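Local coordinates for protein HI0065 (PDB 1HTW) that binds ATP and magnesium and is required for forming the threonylcarbamoyl group on adenosine 37 of tRNAs that read codons beginning with adenine, at residues A[121-133]-A[141-153]. Residues are numbered along the deposited sequence; the frame is centred on the assembly and turned at random.
Sequences ILPEADILVNIDY and ELIAQTNLGKNII
Leu128 and Asn130 pair with Ile143 and Glu141 as antiparallel hydrogen-bonded pairs, each joined by two N-H...O bonds, while Val129 faces Leu142 between them and Ile127 faces Ala144 beyond Leu128, both as non-hydrogen-bonded pairs; the strand axes run at 162° to one another. Pairing extends past the regular strand, where Gln145 N donates to Asp126 O at 2.9 Å from above the carbonyl plane. On the face carrying Asn130 and Glu141, the amide of Asn130 lies across the glutamate. Asn130 ND2 gives Glu141 OE2 a nearly straight bond of 2.8 Å, keeping the acceptor in the amide plane but meeting the carboxylate from above, with the two planes 68° apart. Asn39 ND2, on the neighbouring strand 34-39, donates to Asn130 OD1 at the other end of that amide, so the two bonds fix its rotation. Next along this face, Leu128 rests its CG and CD1 against the amide of Gln145.

These strands form a beta hairpin, 127-134 with 137-144, inside the mixed sheet of a P-loop NTPase fold; strand 127-134 lies parallel to 34-39, the strand that leads into the ATP-binding loop. On the opposite face, Val129 and Leu142 run alongside each other, and Val129 CG2 comes within 3.2 Å of Leu142 CD2, closer than usual van der Waals contact. Ile127 CG1, anti to the backbone N (chi1 -174°), carries CD1 to Ile152 CG2 and Ile153 CG1, both 3.8 Å away, joining helix 147-155 to the sheet. Thr146 N-caps that helix, its OG1 accepting from Gly149 N, and the same OG1 donates at 2.6 Å to Asp126 OD1, which takes it on its anti lone pair. OD1 also forms a salt bridge with Lys32, and OD2 accepts from Met35 N, so both oxygens of this buried carboxylate are satisfied.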
loop_
_atom_site.group_PDB
_atom_site.type_symbol
_atom_site.label_atom_id
_atom_site.label_comp_id
_atom_site.label_asym_id
_atom_site.label_seq_id
_atom_site.Cartn_x
_atom_site.Cartn_y
_atom_site.Cartn_z
ATOM N N ILE A 121 -1.002 -15.465 -7.680
ATOM C CA ILE A 121 -1.242 -15.805 -6.287
ATOM C C ILE A 121 -1.845 -14.656 -5.504
ATOM O O ILE A 121 -2.779 -14.827 -4.720
ATOM C CB ILE A 121 0.044 -16.284 -5.588
ATOM C CG1 ILE A 121 0.764 -17.291 -6.496
ATOM C CG2 ILE A 121 -0.267 -16.911 -4.243
ATOM C CD1 ILE A 121 0.336 -18.721 -6.260
ATOM N N LEU A 122 -1.303 -13.455 -5.699
ATOM C CA LEU A 122 -1.813 -12.287 -4.957
ATOM C C LEU A 122 -3.258 -11.989 -5.365
ATOM O O LEU A 122 -3.509 -11.806 -6.558
ATOM C CB LEU A 122 -1.008 -11.059 -5.438
ATOM C CG LEU A 122 0.160 -10.537 -4.639
ATOM C CD1 LEU A 122 0.657 -9.227 -5.264
ATOM C CD2 LEU A 122 -0.202 -10.313 -3.178
ATOM N N PRO A 123 -4.104 -11.652 -4.397
ATOM C CA PRO A 123 -5.440 -11.180 -4.698
ATOM C C PRO A 123 -5.326 -9.880 -5.517
ATOM O O PRO A 123 -4.336 -9.152 -5.376
ATOM C CB PRO A 123 -6.065 -10.890 -3.342
ATOM C CG PRO A 123 -5.219 -11.607 -2.346
ATOM C CD PRO A 123 -3.839 -11.730 -2.954
ATOM N N GLU A 124 -6.305 -9.637 -6.363
ATOM C CA GLU A 124 -6.316 -8.485 -7.247
ATOM C C GLU A 124 -6.339 -7.209 -6.395
ATOM O O GLU A 124 -6.826 -7.250 -5.270
ATOM C CB GLU A 124 -7.529 -8.490 -8.168
ATOM C CG GLU A 124 -7.564 -7.337 -9.158
ATOM C CD GLU A 124 -8.972 -6.863 -9.464
ATOM O OE1 GLU A 124 -9.912 -7.684 -9.373
ATOM O OE2 GLU A 124 -9.132 -5.662 -9.767
ATOM N N ALA A 125 -5.766 -6.135 -6.946
ATOM C CA ALA A 125 -5.716 -4.889 -6.196
ATOM C C ALA A 125 -7.083 -4.197 -6.124
ATOM O O ALA A 125 -7.809 -4.203 -7.098
ATOM C CB ALA A 125 -4.762 -3.894 -6.862
ATOM N N ASP A 126 -7.297 -3.507 -5.007
ATOM C CA ASP A 126 -8.484 -2.649 -4.925
ATOM C C ASP A 126 -8.099 -1.287 -5.528
ATOM O O ASP A 126 -8.913 -0.609 -6.124
ATOM C CB ASP A 126 -8.950 -2.467 -3.484
ATOM C CG ASP A 126 -9.580 -3.758 -2.975
ATOM O OD1 ASP A 126 -10.729 -4.079 -3.423
ATOM O OD2 ASP A 126 -8.957 -4.499 -2.189
ATOM N N ILE A 127 -6.825 -0.928 -5.303
ATOM C CA ILE A 127 -6.395 0.414 -5.796
ATOM C C ILE A 127 -4.898 0.301 -6.181
ATOM O O ILE A 127 -4.173 -0.453 -5.549
ATOM C CB ILE A 127 -6.608 1.453 -4.717
ATOM C CG1 ILE A 127 -6.339 2.897 -5.177
ATOM C CG2 ILE A 127 -5.777 1.157 -3.480
ATOM C CD1 ILE A 127 -7.288 3.879 -4.465
ATOM N N LEU A 128 -4.591 0.910 -7.305
ATOM C CA LEU A 128 -3.179 1.021 -7.733
ATOM C C LEU A 128 -2.723 2.412 -7.345
ATOM O O LEU A 128 -3.425 3.386 -7.584
ATOM C CB LEU A 128 -3.025 0.913 -9.257
ATOM C CG LEU A 128 -3.685 -0.242 -9.949
ATOM C CD1 LEU A 128 -3.380 -0.217 -11.461
ATOM C CD2 LEU A 128 -3.201 -1.561 -9.358
ATOM N N VAL A 129 -1.479 2.514 -6.824
ATOM C CA VAL A 129 -0.958 3.860 -6.548
ATOM C C VAL A 129 0.280 4.014 -7.449
ATOM O O VAL A 129 1.282 3.333 -7.191
ATOM C CB VAL A 129 -0.468 3.931 -5.072
ATOM C CG1 VAL A 129 0.103 5.303 -4.790
ATOM C CG2 VAL A 129 -1.647 3.695 -4.123
ATOM N N ASN A 130 0.181 4.839 -8.499
ATOM C CA ASN A 130 1.325 4.895 -9.450
ATOM C C ASN A 130 2.072 6.179 -9.170
ATOM O O ASN A 130 1.496 7.276 -9.262
ATOM C CB ASN A 130 0.739 4.951 -10.878
ATOM C CG ASN A 130 0.083 3.656 -11.296
ATOM O OD1 ASN A 130 0.337 2.606 -10.716
ATOM N ND2 ASN A 130 -0.830 3.694 -12.280
ATOM N N ILE A 131 3.327 6.107 -8.721
ATOM C CA ILE A 131 4.063 7.259 -8.314
ATOM C C ILE A 131 5.064 7.675 -9.439
ATOM O O ILE A 131 5.903 6.854 -9.756
ATOM C CB ILE A 131 4.945 6.927 -7.051
ATOM C CG1 ILE A 131 3.997 6.361 -5.949
ATOM C CG2 ILE A 131 5.575 8.221 -6.544
ATOM C CD1 ILE A 131 4.793 6.139 -4.627
ATOM N N ASP A 132 5.003 8.908 -9.859
ATOM C CA ASP A 132 6.020 9.475 -10.791
ATOM C C ASP A 132 6.820 10.499 -10.021
ATOM O O ASP A 132 6.527 11.038 -8.952
ATOM C CB ASP A 132 5.382 10.140 -11.992
ATOM C CG ASP A 132 6.266 10.326 -13.205
ATOM O OD1 ASP A 132 7.419 9.833 -13.269
ATOM O OD2 ASP A 132 5.733 10.897 -14.195
ATOM N N TYR A 133 8.032 10.809 -10.581
ATOM C CA TYR A 133 8.913 11.683 -9.787
ATOM C C TYR A 133 9.758 12.607 -10.706
ATOM O O TYR A 133 9.953 12.245 -11.852
ATOM C CB TYR A 133 9.954 10.763 -9.082
ATOM C CG TYR A 133 10.672 9.804 -10.002
ATOM C CD1 TYR A 133 10.115 8.599 -10.379
ATOM C CD2 TYR A 133 11.957 10.088 -10.493
ATOM C CE1 TYR A 133 10.709 7.726 -11.248
ATOM C CE2 TYR A 133 12.586 9.208 -11.363
ATOM C CZ TYR A 133 11.993 8.027 -11.717
ATOM O OH TYR A 133 12.617 7.117 -12.541
ATOM N N GLU A 141 -0.887 8.899 -9.056
ATOM C CA GLU A 141 -2.220 8.629 -9.657
ATOM C C GLU A 141 -2.753 7.444 -8.832
ATOM O O GLU A 141 -2.076 6.396 -8.777
ATOM C CB GLU A 141 -2.104 8.321 -11.114
ATOM C CG GLU A 141 -1.685 6.960 -11.594
ATOM C CD GLU A 141 -0.980 6.955 -12.939
ATOM O OE1 GLU A 141 -0.177 7.886 -13.192
ATOM O OE2 GLU A 141 -1.169 6.029 -13.756
ATOM N N LEU A 142 -3.936 7.626 -8.283
ATOM C CA LEU A 142 -4.609 6.455 -7.653
ATOM C C LEU A 142 -5.681 6.000 -8.658
ATOM O O LEU A 142 -6.479 6.819 -9.167
ATOM C CB LEU A 142 -5.308 6.890 -6.361
ATOM C CG LEU A 142 -4.502 7.297 -5.153
ATOM C CD1 LEU A 142 -5.419 7.385 -3.905
ATOM C CD2 LEU A 142 -3.402 6.307 -4.865
ATOM N N ILE A 143 -5.719 4.728 -8.911
ATOM C CA ILE A 143 -6.604 4.108 -9.854
ATOM C C ILE A 143 -7.398 2.989 -9.120
ATOM O O ILE A 143 -6.835 2.023 -8.670
ATOM C CB ILE A 143 -5.855 3.549 -11.059
ATOM C CG1 ILE A 143 -5.048 4.676 -11.758
ATOM C CG2 ILE A 143 -6.862 3.002 -12.088
ATOM C CD1 ILE A 143 -4.210 4.114 -12.897
ATOM N N ALA A 144 -8.728 3.160 -9.205
ATOM C CA ALA A 144 -9.581 2.144 -8.544
ATOM C C ALA A 144 -9.684 0.932 -9.455
ATOM O O ALA A 144 -9.800 1.118 -10.690
ATOM C CB ALA A 144 -10.981 2.731 -8.339
ATOM N N GLN A 145 -9.638 -0.267 -8.876
ATOM C CA GLN A 145 -9.778 -1.475 -9.661
ATOM C C GLN A 145 -11.071 -2.237 -9.285
ATOM O O GLN A 145 -11.532 -3.039 -10.085
ATOM C CB GLN A 145 -8.614 -2.447 -9.398
ATOM C CG GLN A 145 -8.053 -3.085 -10.645
ATOM C CD GLN A 145 -7.035 -2.195 -11.339
ATOM O OE1 GLN A 145 -6.051 -2.708 -11.867
ATOM N NE2 GLN A 145 -7.255 -0.894 -11.270
ATOM N N THR A 146 -11.535 -1.971 -8.084
ATOM C CA THR A 146 -12.758 -2.658 -7.595
ATOM C C THR A 146 -13.749 -1.618 -7.180
ATOM O O THR A 146 -13.492 -0.436 -7.029
ATOM C CB THR A 146 -12.424 -3.546 -6.375
ATOM O OG1 THR A 146 -11.932 -2.690 -5.325
ATOM C CG2 THR A 146 -11.450 -4.654 -6.696
ATOM N N ASN A 147 -14.962 -2.101 -6.765
ATOM C CA ASN A 147 -15.910 -1.193 -6.153
ATOM C C ASN A 147 -15.365 -0.554 -4.897
ATOM O O ASN A 147 -15.614 0.617 -4.608
ATOM C CB ASN A 147 -17.150 -2.094 -5.802
ATOM C CG ASN A 147 -18.306 -1.231 -5.367
ATOM O OD1 ASN A 147 -18.916 -0.533 -6.191
ATOM N ND2 ASN A 147 -18.598 -1.252 -4.066
ATOM N N LEU A 148 -14.629 -1.324 -4.085
ATOM C CA LEU A 148 -14.055 -0.744 -2.860
ATOM C C LEU A 148 -13.059 0.354 -3.281
ATOM O O LEU A 148 -13.040 1.407 -2.662
ATOM C CB LEU A 148 -13.348 -1.848 -2.030
ATOM C CG LEU A 148 -12.619 -1.306 -0.769
ATOM C CD1 LEU A 148 -13.483 -0.479 0.135
ATOM C CD2 LEU A 148 -11.980 -2.464 -0.013
ATOM N N GLY A 149 -12.302 0.058 -4.339
ATOM C CA GLY A 149 -11.357 1.118 -4.831
ATOM C C GLY A 149 -12.075 2.392 -5.160
ATOM O O GLY A 149 -11.701 3.531 -4.859
ATOM N N LYS A 150 -13.242 2.250 -5.863
ATOM C CA LYS A 150 -14.046 3.434 -6.149
ATOM C C LYS A 150 -14.453 4.215 -4.945
ATOM O O LYS A 150 -14.398 5.441 -4.851
ATOM C CB LYS A 150 -15.251 3.047 -7.027
ATOM C CG LYS A 150 -16.352 4.111 -6.937
ATOM C CD LYS A 150 -17.139 4.189 -8.239
ATOM C CE LYS A 150 -18.183 5.298 -8.171
ATOM N NZ LYS A 150 -17.535 6.645 -8.114
ATOM N N ASN A 151 -14.872 3.489 -3.859
ATOM C CA ASN A 151 -15.242 4.091 -2.601
ATOM C C ASN A 151 -14.066 4.785 -1.902
ATOM O O ASN A 151 -14.228 5.845 -1.298
ATOM C CB ASN A 151 -15.857 3.008 -1.688
ATOM C CG ASN A 151 -17.290 2.682 -2.177
ATOM O OD1 ASN A 151 -17.949 3.537 -2.757
ATOM N ND2 ASN A 151 -17.749 1.491 -1.872
ATOM N N ILE A 152 -12.881 4.192 -2.047
ATOM C CA ILE A 152 -11.683 4.818 -1.485
ATOM C C ILE A 152 -11.388 6.155 -2.164
ATOM O O ILE A 152 -11.137 7.142 -1.499
ATOM C CB ILE A 152 -10.456 3.906 -1.605
ATOM C CG1 ILE A 152 -10.578 2.687 -0.678
ATOM C CG2 ILE A 152 -9.194 4.704 -1.226
ATOM C CD1 ILE A 152 -9.707 1.536 -1.059
ATOM N N ILE A 153 -11.463 6.144 -3.505
ATOM C CA ILE A 153 -11.182 7.372 -4.238
ATOM C C ILE A 153 -12.225 8.451 -3.965
ATOM O O ILE A 153 -11.871 9.622 -3.783
ATOM C CB ILE A 153 -11.064 7.051 -5.755
ATOM C CG1 ILE A 153 -9.648 6.474 -5.959
ATOM C CG2 ILE A 153 -11.230 8.351 -6.555
ATOM C CD1 ILE A 153 -9.360 5.959 -7.345
HETATM O O HOH W 1 1.815 8.304 -11.848
#